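Local coordinates for protein probable fimbrial chaperone YadV (Escherichia coli K-12, PDB 5GHU) that belongs to the periplasmic pilus chaperones, which fold and cap pilus subunits for delivery to an outer-membrane usher, and could contribute to adhesion to surfaces, at residues N29-L37 with F53-A64; G129-W140 with R152-F163. All coordinates share one frame; numbering follows the deposited sequence.

Contact 1 of 2, residues N29-L37 with F53-A64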
loop_
_atom_site.group_PDB
_atom_site.type_symbol
_atom_site.label_atom_id
_atom_site.label_comp_id
_atom_site.label_asym_id
_atom_site.label_seq_id
_atom_site.Cartn_x
_atom_site.Cartn_y
_atom_site.Cartn_z
ATOM N N ASN A 29 7.023 5.324 27.864
ATOM C CA ASN A 29 5.833 5.116 28.659
ATOM C C ASN A 29 4.939 4.054 28.043
ATOM O O ASN A 29 5.013 3.811 26.838
ATOM C CB ASN A 29 5.079 6.436 28.795
ATOM C CG ASN A 29 5.985 7.570 29.239
ATOM O OD1 ASN A 29 6.692 7.457 30.246
ATOM N ND2 ASN A 29 5.986 8.660 28.476
ATOM N N PRO A 30 4.111 3.424 28.832
ATOM C CA PRO A 30 3.214 2.421 28.301
ATOM C C PRO A 30 2.138 3.092 27.525
ATOM O O PRO A 30 1.882 4.242 27.768
ATOM C CB PRO A 30 2.604 1.800 29.527
ATOM C CG PRO A 30 2.781 2.788 30.585
ATOM C CD PRO A 30 4.015 3.532 30.282
ATOM N N LEU A 31 1.521 2.373 26.610
ATOM C CA LEU A 31 0.432 2.948 25.809
ATOM C C LEU A 31 -0.732 1.967 25.675
ATOM O O LEU A 31 -0.522 0.756 25.676
ATOM C CB LEU A 31 0.937 3.324 24.409
ATOM C CG LEU A 31 1.878 4.513 24.187
ATOM C CD1 LEU A 31 2.914 4.591 25.233
ATOM C CD2 LEU A 31 2.573 4.421 22.836
ATOM N N LEU A 32 -1.953 2.493 25.587
ATOM C CA LEU A 32 -3.107 1.711 25.141
ATOM C C LEU A 32 -3.072 1.747 23.636
ATOM O O LEU A 32 -2.929 2.824 23.075
ATOM C CB LEU A 32 -4.422 2.295 25.670
ATOM C CG LEU A 32 -4.315 2.276 27.187
ATOM C CD1 LEU A 32 -5.505 2.999 27.835
ATOM C CD2 LEU A 32 -4.199 0.838 27.653
ATOM N N VAL A 33 -3.185 0.589 22.985
ATOM C CA VAL A 33 -3.090 0.532 21.539
ATOM C C VAL A 33 -4.246 -0.229 20.898
ATOM O O VAL A 33 -4.522 -1.369 21.244
ATOM C CB VAL A 33 -1.765 -0.147 21.147
ATOM C CG1 VAL A 33 -1.594 -0.178 19.603
ATOM C CG2 VAL A 33 -0.616 0.576 21.853
ATOM N N GLN A 34 -4.905 0.399 19.936
ATOM C CA GLN A 34 -6.008 -0.237 19.221
ATOM C C GLN A 34 -5.544 -0.628 17.833
ATOM O O GLN A 34 -4.855 0.161 17.184
ATOM C CB GLN A 34 -7.205 0.703 19.079
ATOM C CG GLN A 34 -7.876 1.012 20.356
ATOM C CD GLN A 34 -9.159 1.742 20.100
ATOM O OE1 GLN A 34 -9.257 2.948 20.321
ATOM N NE2 GLN A 34 -10.165 1.008 19.673
ATOM N N SER A 35 -5.952 -1.813 17.394
ATOM C CA SER A 35 -5.582 -2.359 16.097
ATOM C C SER A 35 -6.867 -2.740 15.383
ATOM O O SER A 35 -7.723 -3.396 15.984
ATOM C CB SER A 35 -4.686 -3.605 16.239
ATOM O OG SER A 35 -3.536 -3.315 17.008
ATOM N N TRP A 36 -6.999 -2.375 14.116
ATOM C CA TRP A 36 -8.137 -2.849 13.351
ATOM C C TRP A 36 -7.893 -2.768 11.863
ATOM O O TRP A 36 -6.955 -2.086 11.398
ATOM C CB TRP A 36 -9.406 -2.049 13.729
ATOM C CG TRP A 36 -9.462 -0.624 13.144
ATOM C CD1 TRP A 36 -10.035 -0.247 11.957
ATOM C CD2 TRP A 36 -8.943 0.587 13.732
ATOM N NE1 TRP A 36 -9.893 1.117 11.760
ATOM C CE2 TRP A 36 -9.247 1.651 12.844
ATOM C CE3 TRP A 36 -8.264 0.875 14.919
ATOM C CZ2 TRP A 36 -8.860 2.958 13.086
ATOM C CZ3 TRP A 36 -7.907 2.189 15.175
ATOM C CH2 TRP A 36 -8.226 3.225 14.260
ATOM N N LEU A 37 -8.756 -3.452 11.107
ATOM C CA LEU A 37 -8.753 -3.378 9.650
ATOM C C LEU A 37 -9.978 -2.626 9.141
ATOM O O LEU A 37 -11.114 -2.837 9.610
ATOM C CB LEU A 37 -8.728 -4.778 9.045
ATOM C CG LEU A 37 -7.367 -5.476 9.171
ATOM C CD1 LEU A 37 -7.504 -6.983 9.213
ATOM C CD2 LEU A 37 -6.513 -5.086 8.026
ATOM N N PHE A 53 -12.601 -9.297 8.278
ATOM C CA PHE A 53 -11.407 -9.660 9.048
ATOM C C PHE A 53 -11.638 -9.355 10.528
ATOM O O PHE A 53 -12.448 -8.506 10.872
ATOM C CB PHE A 53 -10.178 -8.893 8.587
ATOM C CG PHE A 53 -9.732 -9.211 7.181
ATOM C CD1 PHE A 53 -10.273 -8.514 6.114
ATOM C CD2 PHE A 53 -8.788 -10.217 6.935
ATOM C CE1 PHE A 53 -9.885 -8.796 4.802
ATOM C CE2 PHE A 53 -8.386 -10.502 5.624
ATOM C CZ PHE A 53 -8.933 -9.776 4.568
ATOM N N THR A 54 -10.919 -10.045 11.394
ATOM C CA THR A 54 -10.781 -9.626 12.786
ATOM C C THR A 54 -9.288 -9.349 13.054
ATOM O O THR A 54 -8.420 -9.855 12.336
ATOM C CB THR A 54 -11.306 -10.682 13.763
ATOM O OG1 THR A 54 -10.644 -11.925 13.548
ATOM C CG2 THR A 54 -12.798 -10.897 13.574
ATOM N N ALA A 55 -9.016 -8.508 14.046
ATOM C CA ALA A 55 -7.646 -8.217 14.490
ATOM C C ALA A 55 -7.654 -8.385 15.977
ATOM O O ALA A 55 -8.406 -7.677 16.680
ATOM C CB ALA A 55 -7.238 -6.805 14.101
ATOM N N THR A 56 -6.856 -9.319 16.486
ATOM C CA THR A 56 -6.905 -9.576 17.910
ATOM C C THR A 56 -5.505 -9.669 18.507
ATOM O O THR A 56 -4.585 -10.216 17.929
ATOM C CB THR A 56 -7.695 -10.844 18.210
ATOM O OG1 THR A 56 -7.077 -11.938 17.540
ATOM C CG2 THR A 56 -9.126 -10.696 17.706
ATOM N N PRO A 57 -5.343 -9.061 19.677
ATOM C CA PRO A 57 -6.359 -8.345 20.456
ATOM C C PRO A 57 -6.637 -6.967 19.845
ATOM O O PRO A 57 -5.724 -6.270 19.406
ATOM C CB PRO A 57 -5.705 -8.238 21.842
ATOM C CG PRO A 57 -4.243 -8.231 21.555
ATOM C CD PRO A 57 -4.041 -9.104 20.370
ATOM N N PRO A 58 -7.903 -6.554 19.843
ATOM C CA PRO A 58 -8.227 -5.259 19.254
ATOM C C PRO A 58 -7.726 -4.101 20.105
ATOM O O PRO A 58 -7.476 -3.018 19.572
ATOM C CB PRO A 58 -9.753 -5.288 19.188
ATOM C CG PRO A 58 -10.141 -6.209 20.277
ATOM C CD PRO A 58 -9.098 -7.278 20.276
ATOM N N VAL A 59 -7.598 -4.323 21.415
ATOM C CA VAL A 59 -7.005 -3.340 22.295
ATOM C C VAL A 59 -5.983 -4.013 23.182
ATOM O O VAL A 59 -6.227 -5.082 23.742
ATOM C CB VAL A 59 -8.045 -2.631 23.182
ATOM C CG1 VAL A 59 -7.330 -1.668 24.087
ATOM C CG2 VAL A 59 -9.055 -1.915 22.328
ATOM N N SER A 60 -4.799 -3.424 23.272
ATOM C CA SER A 60 -3.820 -3.947 24.201
ATOM C C SER A 60 -3.067 -2.836 24.906
ATOM O O SER A 60 -3.026 -1.698 24.433
ATOM C CB SER A 60 -2.839 -4.885 23.480
ATOM O OG SER A 60 -2.514 -4.418 22.202
ATOM N N ARG A 61 -2.521 -3.168 26.079
ATOM C CA ARG A 61 -1.576 -2.309 26.763
ATOM C C ARG A 61 -0.167 -2.801 26.445
ATOM O O ARG A 61 0.173 -3.935 26.778
ATOM C CB ARG A 61 -1.824 -2.316 28.284
ATOM C CG ARG A 61 -0.908 -1.408 29.067
ATOM C CD ARG A 61 -1.446 -1.124 30.484
ATOM N NE ARG A 61 -2.089 -2.284 31.107
ATOM C CZ ARG A 61 -3.407 -2.413 31.276
ATOM N NH1 ARG A 61 -4.230 -1.453 30.872
ATOM N NH2 ARG A 61 -3.906 -3.501 31.854
ATOM N N ILE A 62 0.638 -1.948 25.819
ATOM C CA ILE A 62 2.014 -2.285 25.451
ATOM C C ILE A 62 2.971 -1.435 26.273
ATOM O O ILE A 62 3.005 -0.208 26.121
ATOM C CB ILE A 62 2.285 -2.047 23.982
ATOM C CG1 ILE A 62 1.177 -2.654 23.113
ATOM C CG2 ILE A 62 3.660 -2.657 23.632
ATOM C CD1 ILE A 62 1.375 -2.480 21.569
ATOM N N ASP A 63 3.737 -2.074 27.155
ATOM C CA ASP A 63 4.653 -1.336 28.024
ATOM C C ASP A 63 5.803 -0.785 27.226
ATOM O O ASP A 63 6.042 -1.225 26.099
ATOM C CB ASP A 63 5.188 -2.235 29.121
ATOM C CG ASP A 63 4.255 -2.312 30.286
ATOM O OD1 ASP A 63 3.494 -1.347 30.470
ATOM O OD2 ASP A 63 4.264 -3.333 30.997
ATOM N N ALA A 64 6.483 0.202 27.788
ATOM C CA ALA A 64 7.667 0.759 27.159
ATOM C C ALA A 64 8.636 -0.363 26.801
ATOM O O ALA A 64 8.909 -1.246 27.624
ATOM C CB ALA A 64 8.346 1.754 28.082
HETATM O O HOH W 1 -4.085 -3.821 19.745
HETATM O O HOH W 2 -9.895 -4.866 15.592
#
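Gln34 and Val59 stand side by side in the N-terminal immunoglobulin-like domain of the chaperone, where strand 31-37 pairs antiparallel with 59-62, the second half of a strand interrupted at Pro57 and Pro58; the first half, 53-56, follows alongside. Followed outward, Gln34 first sets CB 3.8 Å from Pro58 O. CG lies beside the backbone N (chi1 -68°) and meets Val59 CG2 at 3.7 Å. The chain then runs on extended, and NE2 passes 4.1 Å from Val59 CG2, with a bound formic acid, probably from the crystallisation liquor, close to the side chain. Such a residue suits its place: the CG methylene packs on the valine methyl while the extended chain carries the amide end out along an exposed face.

On the face that carries Leu31, Val33 and Ile62, Ser60 is the polar member. Val33 CG2 touches Ile62 CD1 at 3.7 Å, the two side chains crossing at an angle, and both also touch Leu23 of strand 19-25, an apolar contact. Branching at the beta carbon fits both residues to an extended strand. Leu31 with Ile62, and Val33 with Ser60, are hydrogen-bonded pairs closed in both directions; Val33 N gives the short bond of 2.7 Å to Ser60 O.

One further bond, from Ser35 N to Pro58 O, brings the pairing to the loop at Pro57 and Pro58. A cis peptide precedes Pro57, and neither proline has an N-H to offer. This loop is probably the proline lock of the family, which is closed in this structure. Past it, Leu37 CD1 packs on Phe53 CB, and the Phe53 ring meets Phe88 and Tyr12 edge-to-face.

Small hydroxyl side chains suit the inner side of the loop, where a water molecule forms four hydrogen bonds. It donates to Val33 O and Pro57 O and accepts from Ser60 OG and, at 2.8 Å, from Ser35 OG.

Contact 2 of 2, residues G129-W140 with R152-F163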
loop_
_atom_site.group_PDB
_atom_site.type_symbol
_atom_site.label_atom_id
_atom_site.label_comp_id
_atom_site.label_asym_id
_atom_site.label_seq_id
_atom_site.Cartn_x
_atom_site.Cartn_y
_atom_site.Cartn_z
ATOM N N GLY A 129 0.758 -14.984 -13.114
ATOM C CA GLY A 129 1.890 -14.079 -13.034
ATOM C C GLY A 129 2.351 -13.884 -11.600
ATOM O O GLY A 129 1.857 -14.490 -10.639
ATOM N N ASN A 130 3.314 -12.987 -11.455
ATOM C CA ASN A 130 3.895 -12.710 -10.162
ATOM C C ASN A 130 3.740 -11.247 -9.808
ATOM O O ASN A 130 3.921 -10.385 -10.669
ATOM C CB ASN A 130 5.378 -13.038 -10.185
ATOM C CG ASN A 130 5.603 -14.501 -10.509
ATOM O OD1 ASN A 130 5.030 -15.402 -9.865
ATOM N ND2 ASN A 130 6.327 -14.745 -11.594
ATOM N N PRO A 131 3.509 -10.936 -8.532
ATOM C CA PRO A 131 3.256 -9.513 -8.200
ATOM C C PRO A 131 4.442 -8.609 -8.441
ATOM O O PRO A 131 4.255 -7.428 -8.820
ATOM C CB PRO A 131 2.871 -9.531 -6.692
ATOM C CG PRO A 131 3.468 -10.881 -6.193
ATOM C CD PRO A 131 3.256 -11.836 -7.387
ATOM N N SER A 132 5.657 -9.085 -8.295
ATOM C CA SER A 132 6.796 -8.196 -8.485
ATOM C C SER A 132 7.022 -7.866 -9.958
ATOM O O SER A 132 7.787 -6.935 -10.279
ATOM C CB SER A 132 8.054 -8.815 -7.883
ATOM O OG SER A 132 7.982 -8.820 -6.454
ATOM N N GLU A 133 6.341 -8.573 -10.850
ATOM C CA GLU A 133 6.427 -8.319 -12.273
ATOM C C GLU A 133 5.261 -7.420 -12.771
ATOM O O GLU A 133 5.253 -6.999 -13.946
ATOM C CB GLU A 133 6.424 -9.649 -13.047
ATOM C CG GLU A 133 7.720 -10.499 -12.784
ATOM C CD GLU A 133 7.609 -11.917 -13.342
ATOM O OE1 GLU A 133 7.019 -12.104 -14.406
ATOM O OE2 GLU A 133 8.101 -12.836 -12.690
ATOM N N ALA A 134 4.289 -7.165 -11.906
ATOM C CA ALA A 134 3.160 -6.386 -12.356
ATOM C C ALA A 134 3.577 -4.940 -12.729
ATOM O O ALA A 134 3.013 -4.402 -13.648
ATOM C CB ALA A 134 2.058 -6.375 -11.265
ATOM N N PRO A 135 4.551 -4.352 -12.019
ATOM C CA PRO A 135 4.906 -2.973 -12.434
ATOM C C PRO A 135 5.399 -2.948 -13.869
ATOM O O PRO A 135 5.127 -1.958 -14.597
ATOM C CB PRO A 135 6.019 -2.571 -11.451
ATOM C CG PRO A 135 5.654 -3.360 -10.175
ATOM C CD PRO A 135 5.173 -4.729 -10.728
ATOM N N LEU A 136 6.176 -3.959 -14.309
ATOM C CA LEU A 136 6.652 -4.029 -15.694
ATOM C C LEU A 136 5.506 -4.142 -16.687
ATOM O O LEU A 136 5.624 -3.764 -17.844
ATOM C CB LEU A 136 7.620 -5.243 -15.856
ATOM C CG LEU A 136 7.951 -5.702 -17.288
ATOM C CD1 LEU A 136 8.674 -4.582 -18.116
ATOM C CD2 LEU A 136 8.827 -7.005 -17.296
ATOM N N ALA A 137 4.391 -4.769 -16.244
ATOM C CA ALA A 137 3.245 -4.955 -17.121
ATOM C C ALA A 137 2.388 -3.730 -17.322
ATOM O O ALA A 137 1.594 -3.696 -18.265
ATOM C CB ALA A 137 2.366 -6.083 -16.582
ATOM N N LEU A 138 2.561 -2.735 -16.472
ATOM C CA LEU A 138 1.782 -1.470 -16.645
ATOM C C LEU A 138 2.054 -0.835 -17.987
ATOM O O LEU A 138 3.215 -0.825 -18.494
ATOM C CB LEU A 138 2.100 -0.451 -15.540
ATOM C CG LEU A 138 1.862 -0.965 -14.102
ATOM C CD1 LEU A 138 2.270 0.147 -13.071
ATOM C CD2 LEU A 138 0.350 -1.348 -13.916
ATOM N N LYS A 139 0.978 -0.294 -18.579
ATOM C CA LYS A 139 1.131 0.482 -19.811
ATOM C C LYS A 139 0.896 1.949 -19.522
ATOM O O LYS A 139 -0.066 2.330 -18.850
ATOM C CB LYS A 139 0.134 -0.003 -20.881
ATOM C CG LYS A 139 0.274 -1.500 -21.164
ATOM C CD LYS A 139 1.669 -1.751 -21.658
ATOM C CE LYS A 139 1.849 -3.170 -22.173
ATOM N NZ LYS A 139 3.300 -3.578 -22.152
ATOM N N TRP A 140 1.775 2.772 -20.077
ATOM C CA TRP A 140 1.739 4.205 -19.826
ATOM C C TRP A 140 1.441 5.015 -21.057
ATOM O O TRP A 140 1.941 4.733 -22.155
ATOM C CB TRP A 140 3.130 4.653 -19.310
ATOM C CG TRP A 140 3.582 3.941 -18.055
ATOM C CD1 TRP A 140 4.081 2.636 -17.950
ATOM C CD2 TRP A 140 3.582 4.472 -16.725
ATOM N NE1 TRP A 140 4.372 2.376 -16.644
ATOM C CE2 TRP A 140 4.094 3.464 -15.869
ATOM C CE3 TRP A 140 3.239 5.741 -16.183
ATOM C CZ2 TRP A 140 4.197 3.631 -14.508
ATOM C CZ3 TRP A 140 3.365 5.923 -14.794
ATOM C CH2 TRP A 140 3.862 4.888 -13.974
ATOM N N ARG A 152 -1.906 8.531 -18.258
ATOM C CA ARG A 152 -2.892 7.481 -17.971
ATOM C C ARG A 152 -2.153 6.148 -17.919
ATOM O O ARG A 152 -1.341 5.833 -18.811
ATOM C CB ARG A 152 -3.982 7.467 -19.027
ATOM C CG ARG A 152 -5.058 6.364 -18.827
ATOM C CD ARG A 152 -4.786 5.066 -19.595
ATOM N NE ARG A 152 -4.920 5.282 -21.041
ATOM C CZ ARG A 152 -4.986 4.284 -21.941
ATOM N NH1 ARG A 152 -4.956 2.999 -21.546
ATOM N NH2 ARG A 152 -5.125 4.581 -23.245
ATOM N N VAL A 153 -2.402 5.394 -16.873
ATOM C CA VAL A 153 -1.652 4.177 -16.611
ATOM C C VAL A 153 -2.670 3.032 -16.532
ATOM O O VAL A 153 -3.718 3.187 -15.900
ATOM C CB VAL A 153 -0.873 4.264 -15.299
ATOM C CG1 VAL A 153 0.139 3.068 -15.154
ATOM C CG2 VAL A 153 -0.078 5.590 -15.246
ATOM N N THR A 154 -2.365 1.930 -17.212
ATOM C CA THR A 154 -3.302 0.785 -17.273
ATOM C C THR A 154 -2.615 -0.422 -16.681
ATOM O O THR A 154 -1.507 -0.753 -17.092
ATOM C CB THR A 154 -3.680 0.526 -18.702
ATOM O OG1 THR A 154 -4.504 1.615 -19.163
ATOM C CG2 THR A 154 -4.516 -0.744 -18.851
ATOM N N ASN A 155 -3.305 -1.075 -15.749
ATOM C CA ASN A 155 -2.797 -2.296 -15.079
ATOM C C ASN A 155 -3.565 -3.499 -15.578
ATOM O O ASN A 155 -4.733 -3.636 -15.219
ATOM C CB ASN A 155 -3.001 -2.130 -13.585
ATOM C CG ASN A 155 -2.475 -3.329 -12.780
ATOM O OD1 ASN A 155 -1.989 -4.304 -13.314
ATOM N ND2 ASN A 155 -2.542 -3.171 -11.469
ATOM N N PRO A 156 -2.952 -4.317 -16.396
ATOM C CA PRO A 156 -3.632 -5.497 -16.977
ATOM C C PRO A 156 -3.553 -6.741 -16.087
ATOM O O PRO A 156 -3.989 -7.824 -16.546
ATOM C CB PRO A 156 -2.858 -5.739 -18.279
ATOM C CG PRO A 156 -1.421 -5.363 -17.881
ATOM C CD PRO A 156 -1.548 -4.162 -16.910
ATOM N N THR A 157 -3.046 -6.569 -14.879
ATOM C CA THR A 157 -2.740 -7.748 -14.017
ATOM C C THR A 157 -3.770 -7.862 -12.873
ATOM O O THR A 157 -4.468 -6.872 -12.509
ATOM C CB THR A 157 -1.335 -7.687 -13.360
ATOM O OG1 THR A 157 -1.359 -6.811 -12.232
ATOM C CG2 THR A 157 -0.280 -7.207 -14.346
ATOM N N PRO A 158 -3.760 -9.000 -12.183
ATOM C CA PRO A 158 -4.597 -9.132 -10.960
ATOM C C PRO A 158 -4.001 -8.617 -9.676
ATOM O O PRO A 158 -4.571 -8.837 -8.617
ATOM C CB PRO A 158 -4.806 -10.661 -10.845
ATOM C CG PRO A 158 -3.512 -11.232 -11.506
ATOM C CD PRO A 158 -3.221 -10.287 -12.681
ATOM N N TYR A 159 -2.888 -7.880 -9.771
ATOM C CA TYR A 159 -2.183 -7.359 -8.611
ATOM C C TYR A 159 -2.223 -5.841 -8.534
ATOM O O TYR A 159 -2.178 -5.159 -9.572
ATOM C CB TYR A 159 -0.689 -7.766 -8.651
ATOM C CG TYR A 159 -0.481 -9.254 -8.744
ATOM C CD1 TYR A 159 -0.685 -10.036 -7.605
ATOM C CD2 TYR A 159 -0.081 -9.859 -9.944
ATOM C CE1 TYR A 159 -0.472 -11.435 -7.660
ATOM C CE2 TYR A 159 0.171 -11.275 -10.001
ATOM C CZ TYR A 159 -0.038 -12.017 -8.841
ATOM O OH TYR A 159 0.128 -13.408 -8.815
ATOM N N TYR A 160 -2.324 -5.332 -7.322
ATOM C CA TYR A 160 -2.026 -3.908 -7.137
ATOM C C TYR A 160 -0.587 -3.628 -7.507
ATOM O O TYR A 160 0.330 -4.461 -7.277
ATOM C CB TYR A 160 -2.238 -3.456 -5.666
ATOM C CG TYR A 160 -3.672 -3.427 -5.278
ATOM C CD1 TYR A 160 -4.357 -4.580 -4.902
ATOM C CD2 TYR A 160 -4.374 -2.261 -5.388
ATOM C CE1 TYR A 160 -5.709 -4.535 -4.585
ATOM C CE2 TYR A 160 -5.775 -2.222 -5.066
ATOM C CZ TYR A 160 -6.387 -3.379 -4.662
ATOM O OH TYR A 160 -7.748 -3.331 -4.385
ATOM N N VAL A 161 -0.379 -2.401 -8.005
ATOM C CA VAL A 161 0.983 -1.841 -8.063
ATOM C C VAL A 161 1.031 -0.575 -7.238
ATOM O O VAL A 161 0.175 0.309 -7.363
ATOM C CB VAL A 161 1.460 -1.539 -9.502
ATOM C CG1 VAL A 161 2.863 -0.856 -9.479
ATOM C CG2 VAL A 161 1.558 -2.850 -10.322
ATOM N N SER A 162 2.054 -0.509 -6.353
ATOM C CA SER A 162 2.252 0.632 -5.434
ATOM C C SER A 162 3.616 1.235 -5.742
ATOM O O SER A 162 4.532 0.491 -6.102
ATOM C CB SER A 162 2.270 0.154 -3.977
ATOM O OG SER A 162 0.995 -0.426 -3.591
ATOM N N PHE A 163 3.746 2.546 -5.570
ATOM C CA PHE A 163 5.032 3.201 -5.888
ATOM C C PHE A 163 5.590 3.999 -4.727
ATOM O O PHE A 163 4.842 4.614 -3.943
ATOM C CB PHE A 163 4.853 4.218 -7.046
ATOM C CG PHE A 163 4.257 3.634 -8.317
ATOM C CD1 PHE A 163 2.887 3.609 -8.486
ATOM C CD2 PHE A 163 5.069 3.092 -9.286
ATOM C CE1 PHE A 163 2.308 3.052 -9.670
ATOM C CE2 PHE A 163 4.550 2.591 -10.498
ATOM C CZ PHE A 163 3.141 2.579 -10.692
HETATM O O HOH W 3 3.015 -5.138 -7.809
#
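This contact forms the junction between the two immunoglobulin-like domains and the start of the C-terminal one. Tyr159 packs against Pro131, the first residue of a 3-10 turn that runs on through a weakly bonded helical turn into the hairpin of strands 139-143 and 150-155. Pro131 CA sits 3.7 Å above the centre of the Tyr159 ring, with CB making a CH-pi contact over the same face; Pro158 CG lies on the opposite face. A flat ring suits this slot between two prolines. Its hydroxyl donates to Gly129 O over 2.7 Å, approaching from 52° out of the carbonyl plane. Gly129 itself has a positive phi, in a conformation where a side chain would press on the preceding carbonyl. Tyr159 also touches Glu85 and Arg123 of the N-terminal domain.

The loop that carries Tyr159 is shaped by Asn155 and Thr157. Asn155 OD1 accepts from Thr157 N in an Asx turn and from Thr157 OG1 on a lone pair, while Thr157 OG1 accepts from Tyr159 N in an ST turn. Asn155 ND2 binds Tyr159 O at 2.8 Å, nearly in line with the carbonyl bond. Ala134 is small enough to bring its CB against both Thr157 OG1 and Val161 CG2.

Leu138 uses both branches. CD2 lies 3.5 Å from the aliphatic CB of Asn155; CD1 meets the Phe163 ring edge, 3.5 Å from CZ, and Val161 CG1 tip to tip, 3.8 Å away. Lys139 and Thr154 form a hydrogen-bonded antiparallel pair, bonded in both directions. On the buried face beyond, the broad Trp140 indole also meets Phe206. Val153 CG1, opposite its backbone N (chi1 -169°), stands over the six-membered ring of Trp140, 7° off the normal, in a CH-pi contact, while CG2 reaches Trp140 CE3 at 3.5 Å.

Contacts 1 and 2 follow one another along the chain, on opposite sides of its centre. Their centres are 34 Å apart, and the nearest atoms, about 11 Å apart, do not touch. Contact 1 belongs to the N-terminal domain and includes the probable proline lock at Pro57 and Pro58, whereas contact 2 lies at the interdomain junction and builds the start of the C-terminal domain. Strands 86-95 and 114-123 lie between them: strand 31-38 of contact 1 pairs with 86-95, which pairs with 114-123, and Pro131 and Tyr159 of contact 2 rest on Arg123 at the end of that strand. In relatives the strand corresponding to 114-123 is donated to the pilus subunit; here the chaperone is a monomer.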